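Side-chain contacts in putative aminomethyltransferase (Leptospirillum rubarum, PDB 3TTG), which probably binds folate and may transfer one-carbon units, although its own reaction is unassigned: residues F36-P41 and K202-F207; I138-P143 and S147-L152; S151-N156 and L165-Y170; S160-L165 and Y170-P175; G185-L190 and K228-F233. All blocks are in the same frame, centred on the assembly; numbering follows the deposited sequence.

Interaction 1: F36-P41 and K202-F207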
# COMPACT_ATOMS: atom_id res chain seq x y z
N PHE A 36 -2.54 18.99 0.33
CA PHE A 36 -2.65 17.76 1.10
C PHE A 36 -4.09 17.33 1.14
O PHE A 36 -5.00 18.15 0.94
CB PHE A 36 -2.06 17.85 2.54
CG PHE A 36 -2.87 18.71 3.49
CD1 PHE A 36 -3.88 18.15 4.27
CD2 PHE A 36 -2.66 20.07 3.57
CE1 PHE A 36 -4.65 18.95 5.11
CE2 PHE A 36 -3.44 20.86 4.41
CZ PHE A 36 -4.41 20.29 5.19
N GLY A 37 -4.25 16.04 1.36
CA GLY A 37 -5.54 15.40 1.47
C GLY A 37 -5.60 14.71 2.80
O GLY A 37 -4.61 14.14 3.26
N LEU A 38 -6.78 14.70 3.37
CA LEU A 38 -7.11 14.06 4.65
C LEU A 38 -8.17 13.00 4.40
O LEU A 38 -9.15 13.27 3.68
CB LEU A 38 -7.61 15.20 5.55
CG LEU A 38 -8.15 14.87 6.90
CD1 LEU A 38 -7.13 14.16 7.75
CD2 LEU A 38 -8.57 16.11 7.57
N PHE A 39 -7.98 11.78 4.98
CA PHE A 39 -8.90 10.67 4.80
C PHE A 39 -9.12 9.92 6.10
O PHE A 39 -8.14 9.55 6.76
CB PHE A 39 -8.36 9.71 3.72
CG PHE A 39 -9.23 8.50 3.50
CD1 PHE A 39 -10.53 8.64 3.01
CD2 PHE A 39 -8.76 7.22 3.76
CE1 PHE A 39 -11.33 7.52 2.79
CE2 PHE A 39 -9.56 6.10 3.53
CZ PHE A 39 -10.85 6.25 3.08
N TYR A 40 -10.39 9.61 6.42
CA TYR A 40 -10.75 8.84 7.61
C TYR A 40 -11.23 7.46 7.19
O TYR A 40 -12.37 7.31 6.80
CB TYR A 40 -11.82 9.55 8.43
CG TYR A 40 -11.33 10.84 9.04
CD1 TYR A 40 -10.78 10.86 10.31
CD2 TYR A 40 -11.45 12.04 8.36
CE1 TYR A 40 -10.37 12.05 10.90
CE2 TYR A 40 -11.04 13.24 8.94
CZ TYR A 40 -10.48 13.24 10.19
OH TYR A 40 -10.03 14.42 10.72
N PRO A 41 -10.38 6.44 7.19
CA PRO A 41 -10.85 5.11 6.73
C PRO A 41 -11.94 4.53 7.61
O PRO A 41 -11.93 4.71 8.83
CB PRO A 41 -9.58 4.23 6.78
CG PRO A 41 -8.70 4.91 7.66
CD PRO A 41 -8.97 6.37 7.64
N LYS A 202 -11.22 17.66 15.01
CA LYS A 202 -11.57 19.10 15.10
C LYS A 202 -10.34 19.95 14.74
O LYS A 202 -10.42 20.84 13.87
CB LYS A 202 -12.10 19.45 16.51
CG LYS A 202 -12.46 20.92 16.74
CD LYS A 202 -13.75 21.31 16.05
CE LYS A 202 -14.19 22.73 16.41
NZ LYS A 202 -13.29 23.77 15.86
N SER A 203 -9.17 19.61 15.32
CA SER A 203 -7.91 20.27 14.97
C SER A 203 -7.62 20.14 13.48
O SER A 203 -7.35 21.14 12.83
CB SER A 203 -6.75 19.72 15.78
OG SER A 203 -6.85 20.20 17.11
N LEU A 204 -7.72 18.92 12.91
CA LEU A 204 -7.49 18.75 11.48
C LEU A 204 -8.49 19.47 10.59
O LEU A 204 -8.07 19.97 9.56
CB LEU A 204 -7.46 17.26 11.13
CG LEU A 204 -6.19 16.58 11.61
CD1 LEU A 204 -6.33 15.11 11.58
CD2 LEU A 204 -4.96 17.03 10.79
N GLU A 205 -9.78 19.58 10.98
CA GLU A 205 -10.80 20.29 10.18
C GLU A 205 -10.44 21.78 10.09
O GLU A 205 -10.57 22.39 9.02
CB GLU A 205 -12.21 20.13 10.80
CG GLU A 205 -12.86 18.77 10.56
CD GLU A 205 -14.02 18.42 11.47
OE1 GLU A 205 -14.51 19.31 12.21
OE2 GLU A 205 -14.46 17.25 11.43
N ASP A 206 -9.97 22.37 11.21
CA ASP A 206 -9.51 23.76 11.26
C ASP A 206 -8.30 23.95 10.34
O ASP A 206 -8.30 24.85 9.50
CB ASP A 206 -9.13 24.19 12.69
CG ASP A 206 -10.25 24.17 13.73
OD1 ASP A 206 -11.44 24.17 13.32
OD2 ASP A 206 -9.94 24.18 14.95
N PHE A 207 -7.31 23.07 10.46
CA PHE A 207 -6.10 23.14 9.65
C PHE A 207 -6.42 23.02 8.18
O PHE A 207 -5.87 23.76 7.38
CB PHE A 207 -5.08 22.07 10.06
CG PHE A 207 -3.70 22.39 9.56
CD1 PHE A 207 -2.85 23.20 10.30
CD2 PHE A 207 -3.27 21.95 8.32
CE1 PHE A 207 -1.58 23.52 9.82
CE2 PHE A 207 -2.00 22.26 7.85
CZ PHE A 207 -1.15 23.03 8.61
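Phe36 and Phe207 bring their rings together. The Phe36 ring tip, CZ, comes up to the edge of the Phe207 ring near its plane, 3.7 Å from CD2. With centroids 5.9 Å apart and planes at 47°, the pair is neither a stack nor a T. Phe36 gets there with CG wedged between its backbone N and carbonyl carbon (chi1 71°), while Phe207 leaves the helix with CG opposite its own N (chi1 -162°). An alanine in place of Phe36 would probably open a gap beside the Phe207 ring edge and let that ring turn more easily.

The setting is strand 37-39 of the mixed sheet in the folate-binding domain family region, with helix 197-211 packed across one face. Leu38 and Tyr40, alternate residues of segment 36-41, both point at that helix and both meet Leu204. Methyl CD2 of Leu38 lies 3.9 Å from Leu204 CB, and its CD1 sits 4.0 Å from Leu204 CD1. Tyr40 brings its hydroxyl rather than its ring: OH is 3.9 Å from both CB and CD1 of Leu204, buried against hydrocarbon with no polar partner in the model. Ile138 of the neighbouring strand touches Leu38, Tyr40 and Leu204 alike.

Interaction 2: I138-P143 and S147-L152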
# COMPACT_ATOMS: atom_id res chain seq x y z
N ILE A 138 -6.26 8.03 10.96
CA ILE A 138 -6.48 9.23 10.12
C ILE A 138 -5.35 9.21 9.16
O ILE A 138 -4.20 9.09 9.60
CB ILE A 138 -6.51 10.58 10.89
CG1 ILE A 138 -7.44 10.55 12.09
CG2 ILE A 138 -6.81 11.74 9.93
CD1 ILE A 138 -7.43 11.84 12.99
N ARG A 139 -5.62 9.39 7.87
CA ARG A 139 -4.54 9.40 6.88
C ARG A 139 -4.35 10.74 6.24
O ARG A 139 -5.33 11.46 5.91
CB ARG A 139 -4.80 8.39 5.79
CG ARG A 139 -4.81 7.01 6.35
CD ARG A 139 -4.87 5.97 5.30
NE ARG A 139 -5.12 4.66 5.93
CZ ARG A 139 -5.74 3.63 5.35
NH1 ARG A 139 -6.09 3.69 4.08
NH2 ARG A 139 -6.00 2.52 6.05
N LEU A 140 -3.05 11.06 5.98
CA LEU A 140 -2.66 12.28 5.32
C LEU A 140 -1.91 11.93 4.05
O LEU A 140 -1.11 11.00 4.09
CB LEU A 140 -1.75 13.13 6.23
CG LEU A 140 -2.39 13.85 7.42
CD1 LEU A 140 -1.27 14.42 8.32
CD2 LEU A 140 -3.33 14.92 6.98
N VAL A 141 -2.17 12.65 2.93
CA VAL A 141 -1.42 12.45 1.70
C VAL A 141 -1.02 13.80 1.11
O VAL A 141 -1.75 14.76 1.29
CB VAL A 141 -2.17 11.60 0.64
CG1 VAL A 141 -2.48 10.19 1.14
CG2 VAL A 141 -3.44 12.28 0.16
N GLY A 142 0.08 13.84 0.36
CA GLY A 142 0.47 15.04 -0.37
C GLY A 142 1.63 15.82 0.17
O GLY A 142 2.11 15.55 1.28
N PRO A 143 2.08 16.81 -0.64
CA PRO A 143 3.34 17.51 -0.35
C PRO A 143 3.42 18.27 0.97
O PRO A 143 4.53 18.46 1.47
CB PRO A 143 3.49 18.48 -1.53
CG PRO A 143 2.23 18.49 -2.24
CD PRO A 143 1.56 17.19 -1.97
N SER A 147 3.99 19.37 7.18
CA SER A 147 3.58 20.64 7.80
C SER A 147 2.32 20.44 8.65
O SER A 147 2.20 21.06 9.70
CB SER A 147 3.34 21.74 6.75
OG SER A 147 2.03 21.71 6.19
N VAL A 148 1.42 19.56 8.23
CA VAL A 148 0.20 19.28 8.99
C VAL A 148 0.60 18.55 10.27
O VAL A 148 0.08 18.88 11.33
CB VAL A 148 -0.84 18.45 8.18
CG1 VAL A 148 -2.04 18.09 9.04
CG2 VAL A 148 -1.26 19.17 6.90
N LEU A 149 1.55 17.59 10.19
CA LEU A 149 1.98 16.85 11.39
C LEU A 149 2.68 17.81 12.38
O LEU A 149 2.38 17.80 13.58
CB LEU A 149 2.93 15.70 11.02
CG LEU A 149 2.27 14.61 10.21
CD1 LEU A 149 3.30 13.69 9.68
CD2 LEU A 149 1.20 13.92 11.00
N LEU A 150 3.58 18.65 11.86
CA LEU A 150 4.31 19.65 12.66
C LEU A 150 3.38 20.62 13.36
O LEU A 150 3.76 21.16 14.38
CB LEU A 150 5.29 20.45 11.81
CG LEU A 150 6.50 19.69 11.33
CD1 LEU A 150 7.18 20.43 10.23
CD2 LEU A 150 7.48 19.42 12.47
N SER A 151 2.18 20.86 12.81
CA SER A 151 1.20 21.72 13.43
C SER A 151 0.52 21.00 14.59
O SER A 151 0.41 21.58 15.66
CB SER A 151 0.16 22.18 12.41
OG SER A 151 -0.69 23.16 12.98
N LEU A 152 0.08 19.76 14.39
CA LEU A 152 -0.57 19.03 15.49
C LEU A 152 0.39 18.60 16.60
O LEU A 152 -0.03 18.50 17.75
CB LEU A 152 -1.25 17.74 15.00
CG LEU A 152 -2.49 17.80 14.12
CD1 LEU A 152 -2.82 16.40 13.58
CD2 LEU A 152 -3.71 18.32 14.89
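Leu140 meets Val148 and Leu149 chiefly through methyl groups, and everything that crosses between these segments is apolar. One branch of Leu140 does most of the work: CD1 lies 3.7 Å from Leu149 CD2 and 3.8 Å from Val148 CG1, touching two successive helix residues at once. The other branch, CD2, reaches Val148 CG1 at 4.0 Å. Leu140 projects from the strand toward the helix, its CG opposite the carbonyl carbon (chi1 -73°). Val148 answers with CG1 opposite its backbone N (chi1 175°), which lays that methyl against both Leu140 branches. Leu149 leaves the helix less directly, and its side chain runs past Leu140 in the reverse sense so that CD2, with CG behind it, makes the touch. All three side chains are buried; Leu140 also packs on Leu38 and Leu190 of the flanking strands.

Polar contacts near the pair include those at the connection between the segments and in the backbone. Gly142 O accepts a hydrogen bond from Thr145 OG1, and Ser147 OG is bonded to Glu144 O, both fastening the short link to the segments. Leu140 pairs by backbone with Ala188, and Val141 with Gly37, so the strand carrying the leucine is held on both sides.

The arrangement is a beta-alpha unit: strand 135-141 is followed after a short link by helix 145-152, which packs back on a face of the mixed sheet through these three side chains.

Interaction 3: S151-N156 and L165-Y170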
# COMPACT_ATOMS: atom_id res chain seq x y z
N SER A 151 2.18 20.86 12.81
CA SER A 151 1.20 21.72 13.43
C SER A 151 0.52 21.00 14.59
O SER A 151 0.41 21.58 15.66
CB SER A 151 0.16 22.18 12.41
OG SER A 151 -0.69 23.16 12.98
N LEU A 152 0.08 19.76 14.39
CA LEU A 152 -0.57 19.03 15.49
C LEU A 152 0.39 18.60 16.60
O LEU A 152 -0.03 18.50 17.75
CB LEU A 152 -1.25 17.74 15.00
CG LEU A 152 -2.49 17.80 14.12
CD1 LEU A 152 -2.82 16.40 13.58
CD2 LEU A 152 -3.71 18.32 14.89
N PHE A 153 1.63 18.22 16.24
CA PHE A 153 2.57 17.58 17.16
C PHE A 153 3.94 18.24 17.18
O PHE A 153 4.31 18.97 16.27
CB PHE A 153 2.74 16.10 16.76
CG PHE A 153 1.44 15.39 16.44
CD1 PHE A 153 0.51 15.12 17.44
CD2 PHE A 153 1.14 15.00 15.14
CE1 PHE A 153 -0.69 14.47 17.14
CE2 PHE A 153 -0.07 14.37 14.84
CZ PHE A 153 -0.97 14.09 15.85
N ASP A 154 4.72 17.91 18.20
CA ASP A 154 6.05 18.47 18.42
C ASP A 154 7.15 17.55 17.86
O ASP A 154 6.89 16.43 17.42
CB ASP A 154 6.30 18.71 19.94
CG ASP A 154 5.11 19.26 20.72
OD1 ASP A 154 4.25 19.95 20.11
OD2 ASP A 154 5.03 19.00 21.94
N ASN A 155 8.40 18.06 17.90
CA ASN A 155 9.66 17.43 17.46
C ASN A 155 9.78 17.46 15.90
O ASN A 155 9.79 18.58 15.36
CB ASN A 155 9.88 16.03 18.08
CG ASN A 155 10.07 16.08 19.58
OD1 ASN A 155 11.16 16.42 20.08
ND2 ASN A 155 9.03 15.78 20.36
N ASN A 156 9.93 16.31 15.18
CA ASN A 156 10.22 16.39 13.74
C ASN A 156 9.91 15.08 13.00
O ASN A 156 9.79 14.02 13.62
CB ASN A 156 11.68 16.79 13.49
CG ASN A 156 12.70 15.94 14.23
OD1 ASN A 156 12.51 15.54 15.39
ND2 ASN A 156 13.84 15.66 13.58
N LEU A 165 3.55 9.02 19.68
CA LEU A 165 3.14 10.38 20.02
C LEU A 165 3.20 10.50 21.58
O LEU A 165 3.00 9.51 22.30
CB LEU A 165 1.73 10.68 19.47
CG LEU A 165 1.62 10.68 17.97
CD1 LEU A 165 0.17 10.71 17.52
CD2 LEU A 165 2.39 11.84 17.37
N LYS A 166 3.52 11.68 22.09
CA LYS A 166 3.70 11.84 23.56
C LYS A 166 2.39 11.56 24.33
O LYS A 166 2.41 11.00 25.43
CB LYS A 166 4.28 13.22 23.92
CG LYS A 166 3.48 14.45 23.53
CD LYS A 166 4.01 15.72 24.24
CE LYS A 166 5.46 16.07 23.93
NZ LYS A 166 5.85 17.38 24.53
N ASN A 167 1.28 11.86 23.69
CA ASN A 167 -0.08 11.63 24.19
C ASN A 167 -0.56 10.16 24.05
O ASN A 167 -1.63 9.82 24.53
CB ASN A 167 -1.04 12.55 23.41
CG ASN A 167 -0.85 12.52 21.90
OD1 ASN A 167 -0.04 13.32 21.35
ND2 ASN A 167 -1.48 11.52 21.21
N GLY A 168 0.22 9.30 23.39
CA GLY A 168 -0.18 7.93 23.11
C GLY A 168 -0.52 7.89 21.63
O GLY A 168 -0.85 8.91 21.02
N GLY A 169 -0.46 6.73 21.05
CA GLY A 169 -0.72 6.65 19.62
C GLY A 169 0.56 6.74 18.80
O GLY A 169 1.65 6.87 19.35
N TYR A 170 0.44 6.60 17.50
CA TYR A 170 1.62 6.43 16.65
C TYR A 170 1.48 7.14 15.33
O TYR A 170 0.38 7.29 14.81
CB TYR A 170 1.86 4.91 16.34
CG TYR A 170 1.99 4.03 17.56
CD1 TYR A 170 3.23 3.83 18.15
CD2 TYR A 170 0.88 3.50 18.19
CE1 TYR A 170 3.37 3.07 19.31
CE2 TYR A 170 0.99 2.75 19.36
CZ TYR A 170 2.24 2.56 19.94
OH TYR A 170 2.39 1.84 21.10
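Phe153 and Leu165 meet because each holds CG opposite its carbonyl carbon (chi1 -45° and -64°), bringing the leucine methyls over the phenyl ring. The contact joins the C-terminal end of helix 145-152 to the loop of the beta hairpin made by strands 161-164 and 170-173, where a type I turn runs from Leu165 to Gly168. Phe153 is the first residue to leave helical backbone angles. Leu165 CD2 makes a CH-pi contact over one face of its ring, 3.8 Å from the centroid and 14° off the normal, and CD1 lies 3.9 Å from CE1 and CZ of Phe153. Leu152 CB rests over the centre of the opposite face, so the ring is sandwiched between aliphatic groups. A serine at Phe153 would probably leave the Leu165 methyls without their aromatic platform and open a gap between helix end and hairpin loop.

Beyond this apolar patch the partners are polar. Asn167 OD1 is near the ring, 4.3 Å from Phe153 CD1. At the surface, Lys166 starts with CG between its N and carbonyl carbon and bends again at chi3, reaching across Asp154 at about a right angle. Its NZ gives a hydrogen bond and salt bridge of 3.2 Å to Asp154 OD2, meeting that oxygen almost in line with its C-O bond.

Interaction 4: S160-L165 and Y170-P175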
# COMPACT_ATOMS: atom_id res chain seq x y z
N SER A 160 9.79 7.16 5.84
CA SER A 160 10.17 5.86 6.42
C SER A 160 10.36 5.96 7.95
O SER A 160 11.37 5.49 8.47
CB SER A 160 11.46 5.33 5.79
OG SER A 160 11.38 5.30 4.38
N SER A 161 9.41 6.57 8.67
CA SER A 161 9.57 6.71 10.11
C SER A 161 8.39 6.19 10.85
O SER A 161 7.26 6.15 10.32
CB SER A 161 9.86 8.16 10.53
OG SER A 161 8.77 9.01 10.25
N PHE A 162 8.65 5.80 12.08
CA PHE A 162 7.66 5.24 13.02
C PHE A 162 7.87 5.93 14.34
O PHE A 162 8.94 5.77 14.94
CB PHE A 162 7.85 3.72 13.21
CG PHE A 162 6.80 3.13 14.13
CD1 PHE A 162 5.46 3.23 13.81
CD2 PHE A 162 7.14 2.61 15.38
CE1 PHE A 162 4.49 2.76 14.68
CE2 PHE A 162 6.17 2.12 16.23
CZ PHE A 162 4.85 2.18 15.86
N ARG A 163 6.89 6.70 14.78
CA ARG A 163 7.03 7.48 16.01
C ARG A 163 5.88 7.23 16.97
O ARG A 163 4.74 7.13 16.51
CB ARG A 163 7.04 8.99 15.69
CG ARG A 163 7.70 9.47 14.37
CD ARG A 163 9.11 10.03 14.53
NE ARG A 163 9.12 11.20 15.42
CZ ARG A 163 10.21 11.86 15.80
NH1 ARG A 163 10.11 12.90 16.63
NH2 ARG A 163 11.42 11.50 15.35
N MSE A 164 6.16 7.21 18.30
CA MSE A 164 5.08 7.18 19.28
C MSE A 164 4.81 8.63 19.65
O MSE A 164 5.74 9.41 19.75
CB MSE A 164 5.42 6.34 20.51
CG MSE A 164 4.19 6.04 21.37
SE MSE A 164 4.57 4.89 22.87
CE MSE A 164 2.82 4.96 23.67
N LEU A 165 3.55 9.02 19.68
CA LEU A 165 3.14 10.38 20.02
C LEU A 165 3.20 10.50 21.58
O LEU A 165 3.00 9.51 22.30
CB LEU A 165 1.73 10.68 19.47
CG LEU A 165 1.62 10.68 17.97
CD1 LEU A 165 0.17 10.71 17.52
CD2 LEU A 165 2.39 11.84 17.37
N TYR A 170 0.44 6.60 17.50
CA TYR A 170 1.62 6.43 16.65
C TYR A 170 1.48 7.14 15.33
O TYR A 170 0.38 7.29 14.81
CB TYR A 170 1.86 4.91 16.34
CG TYR A 170 1.99 4.03 17.56
CD1 TYR A 170 3.23 3.83 18.15
CD2 TYR A 170 0.88 3.50 18.19
CE1 TYR A 170 3.37 3.07 19.31
CE2 TYR A 170 0.99 2.75 19.36
CZ TYR A 170 2.24 2.56 19.94
OH TYR A 170 2.39 1.84 21.10
N VAL A 171 2.61 7.46 14.71
CA VAL A 171 2.59 8.00 13.36
C VAL A 171 3.50 7.16 12.51
O VAL A 171 4.67 6.96 12.86
CB VAL A 171 2.96 9.50 13.25
CG1 VAL A 171 2.76 9.99 11.81
CG2 VAL A 171 2.12 10.33 14.19
N LEU A 172 3.00 6.73 11.38
CA LEU A 172 3.73 6.02 10.34
C LEU A 172 3.91 6.99 9.18
O LEU A 172 2.89 7.41 8.59
CB LEU A 172 2.97 4.79 9.82
CG LEU A 172 2.79 3.54 10.72
CD1 LEU A 172 2.12 3.89 12.04
CD2 LEU A 172 1.94 2.50 10.01
N ILE A 173 5.15 7.26 8.79
CA ILE A 173 5.40 8.03 7.57
C ILE A 173 5.98 7.04 6.61
O ILE A 173 7.05 6.51 6.87
CB ILE A 173 6.27 9.28 7.70
CG1 ILE A 173 5.89 10.19 8.86
CG2 ILE A 173 6.28 10.04 6.37
CD1 ILE A 173 4.60 10.69 8.85
N HIS A 174 5.28 6.78 5.54
CA HIS A 174 5.73 5.78 4.58
C HIS A 174 7.04 6.20 3.91
O HIS A 174 7.31 7.40 3.72
CB HIS A 174 4.69 5.58 3.45
CG HIS A 174 3.36 4.98 3.83
ND1 HIS A 174 2.57 4.37 2.89
CD2 HIS A 174 2.69 5.02 5.01
CE1 HIS A 174 1.44 4.05 3.52
NE2 HIS A 174 1.48 4.41 4.79
N PRO A 175 7.78 5.24 3.36
CA PRO A 175 8.86 5.63 2.43
C PRO A 175 8.26 6.36 1.24
O PRO A 175 7.12 6.06 0.83
CB PRO A 175 9.49 4.30 2.00
CG PRO A 175 8.61 3.27 2.46
CD PRO A 175 7.63 3.79 3.45
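The rings of Phe162 and Tyr170 lie nearly parallel, planes at 7°, but are slid so far apart (centroids 5.3 Å) that they scarcely overlap. Their closest atoms are Phe162 CZ and Tyr170 CD1, at 3.3 Å. Leu172 CD1 sits at the edge of the Phe162 ring, in its plane and 3.7 Å from CE1, the two side chains lying alongside each other and pointing the same way. Obliquely placed beside the tyrosine is the extended chain of Met164, a selenomethionine: its SE stands 5.0 Å from the Tyr170 centroid, a Met-aromatic contact well off the ring normal. Phe162 reaches the tyrosine because its CG is opposite the backbone N (chi1 -177°). These four side chains share one face of the sheet, where Phe96 packs on Phe162 and Met164, and Phe103 on Phe162 and Leu172.

The backbone forms an antiparallel beta hairpin, strands 161-164 and 170-173, at the edge of the mixed sheet. Arg163 and Val171 make a hydrogen-bonded pair with a bond in each direction, Arg163 N to Val171 O 2.9 Å and Val171 N to Arg163 O 2.8 Å, both donors in the carbonyl plane. Ser161 and Ile173 form the next such pair; Ile173 N reaches Ser161 O in a nearly straight bond (173°). Here Ser160 and Ser161 both face Ile173, a G1 beta bulge.

On the other face Val171 CG2 touches Leu165 CD2 at 3.5 Å. Ser161 OG packs against Ile173 CG1 but spends its hydrogen bond on Ser158 O, while Ile173 continues onto Ala188 of the next strand.

Interaction 5: G185-L190 and K228-F233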
# COMPACT_ATOMS: atom_id res chain seq x y z
N GLY A 185 5.19 10.24 -3.46
CA GLY A 185 4.87 11.36 -2.59
C GLY A 185 4.67 10.97 -1.14
O GLY A 185 4.79 9.79 -0.77
N LEU A 186 4.37 11.97 -0.30
CA LEU A 186 4.21 11.72 1.12
C LEU A 186 2.87 11.05 1.49
O LEU A 186 1.80 11.41 0.98
CB LEU A 186 4.34 13.03 1.92
CG LEU A 186 5.76 13.56 1.96
CD1 LEU A 186 5.74 15.08 2.21
CD2 LEU A 186 6.59 12.83 3.01
N GLN A 187 2.96 10.13 2.43
CA GLN A 187 1.79 9.43 3.05
C GLN A 187 2.04 9.22 4.51
O GLN A 187 3.08 8.68 4.86
CB GLN A 187 1.51 8.09 2.43
CG GLN A 187 1.19 8.09 0.97
CD GLN A 187 1.05 6.68 0.47
OE1 GLN A 187 2.03 6.05 0.02
NE2 GLN A 187 -0.16 6.17 0.50
N ALA A 188 1.16 9.72 5.36
CA ALA A 188 1.28 9.49 6.78
C ALA A 188 -0.00 8.90 7.34
O ALA A 188 -1.10 9.31 6.95
CB ALA A 188 1.60 10.78 7.50
N ASP A 189 0.15 7.91 8.22
CA ASP A 189 -0.97 7.26 8.91
C ASP A 189 -0.86 7.54 10.38
O ASP A 189 0.10 7.14 11.04
CB ASP A 189 -0.99 5.79 8.68
CG ASP A 189 -0.92 5.39 7.21
OD1 ASP A 189 -1.51 6.12 6.35
OD2 ASP A 189 -0.22 4.42 6.91
N LEU A 190 -1.88 8.16 10.90
CA LEU A 190 -1.92 8.53 12.30
C LEU A 190 -2.85 7.58 13.05
O LEU A 190 -4.01 7.52 12.69
CB LEU A 190 -2.44 9.97 12.45
CG LEU A 190 -1.60 11.13 11.96
CD1 LEU A 190 -1.36 11.08 10.46
CD2 LEU A 190 -2.31 12.46 12.25
N LYS A 228 -1.24 7.81 -8.22
CA LYS A 228 0.17 7.58 -7.80
C LYS A 228 0.69 6.16 -8.17
O LYS A 228 1.89 5.91 -8.02
CB LYS A 228 0.35 7.79 -6.30
CG LYS A 228 -0.06 9.20 -5.85
CD LYS A 228 0.60 10.37 -6.58
CE LYS A 228 2.09 10.42 -6.48
NZ LYS A 228 2.63 11.56 -7.26
N GLY A 229 -0.16 5.32 -8.75
CA GLY A 229 0.20 3.97 -9.20
C GLY A 229 0.36 2.94 -8.10
O GLY A 229 0.94 1.87 -8.33
N ILE A 230 -0.20 3.23 -6.91
CA ILE A 230 0.04 2.42 -5.71
C ILE A 230 -0.79 1.14 -5.70
O ILE A 230 -2.03 1.20 -5.61
CB ILE A 230 -0.20 3.25 -4.40
CG1 ILE A 230 0.88 4.33 -4.27
CG2 ILE A 230 -0.18 2.39 -3.14
CD1 ILE A 230 0.45 5.50 -3.37
N PRO A 231 -0.11 -0.03 -5.73
CA PRO A 231 -0.85 -1.31 -5.64
C PRO A 231 -1.30 -1.56 -4.19
O PRO A 231 -0.63 -1.12 -3.28
CB PRO A 231 0.15 -2.36 -6.09
CG PRO A 231 1.48 -1.73 -5.99
CD PRO A 231 1.34 -0.26 -5.83
N LEU A 232 -2.47 -2.13 -4.01
CA LEU A 232 -3.06 -2.35 -2.69
C LEU A 232 -3.47 -3.82 -2.49
O LEU A 232 -3.82 -4.52 -3.43
CB LEU A 232 -4.33 -1.47 -2.52
CG LEU A 232 -4.16 0.08 -2.58
CD1 LEU A 232 -5.52 0.76 -2.66
CD2 LEU A 232 -3.39 0.58 -1.43
N PHE A 233 -3.49 -4.25 -1.24
CA PHE A 233 -4.12 -5.50 -0.84
C PHE A 233 -5.62 -5.19 -0.77
O PHE A 233 -5.96 -4.11 -0.27
CB PHE A 233 -3.56 -5.98 0.52
CG PHE A 233 -4.27 -7.15 1.13
CD1 PHE A 233 -3.71 -8.42 1.10
CD2 PHE A 233 -5.49 -6.98 1.78
CE1 PHE A 233 -4.38 -9.49 1.68
CE2 PHE A 233 -6.18 -8.07 2.31
CZ PHE A 233 -5.61 -9.30 2.29
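Gln187 and Ile230 face one another from opposite directions, and a single methyl does the touching. Ile230 CD1 lies against the amide end of Gln187, 3.8 Å from OE1, 4.0 Å from NE2 and 4.1 Å from CD, so the amide is met by hydrocarbon instead of by a polar mate across this contact. The glutamine reaches over because its chain is extended beyond CG. Ile230 directs CG1 opposite its carbonyl carbon (chi1 -68°), and chi2 of 158° carries CD1 on toward the amide. A lighter second touch brings Lys228 CE to 4.3 Å from the backbone N of Gly185.

Leu225 of helix 218-227 packs on both Gln187 and Ile230, and Gln187, at the start of strand 187-193 of the mixed sheet, is bonded by backbone to His174. The helix finishes in a Schellman motif at Gly229, whose positive phi (75°) turns the chain out of the helix and into the loop that presents Ile230.

Further out, the lysine's charge is used elsewhere: Lys228 NZ forms a salt bridge with the C-terminal carboxylate of Val355, linking this loop to the chain's end. The loop is also held through its backbone oxygens, that of Lys228 by Gln179 NE2 and that of Ile230 by Arg312 NH2.

In the fold
From the N terminus, strand 37-39 opens the longest loop, which interaction 1 closes 161 residues later on helix 197-211; interactions 2, 3 and 4 nest inside it. Interaction 2 closes a short turn from strand 135-141 to helix 145-152. Interaction 3 takes over at that helix's end, sharing Ser151 and Leu152, and crosses interaction 4, the hairpin whose loop it borrows. Interaction 5 follows in series but crosses interaction 1, since helix 197-211 falls between its segments. Interactions 1, 2, 4 and 5 all reach the same mixed sheet: two helices are brought to it, its edge hairpin is closed, and strand 187-193 is tied to the loop after helix 218-227.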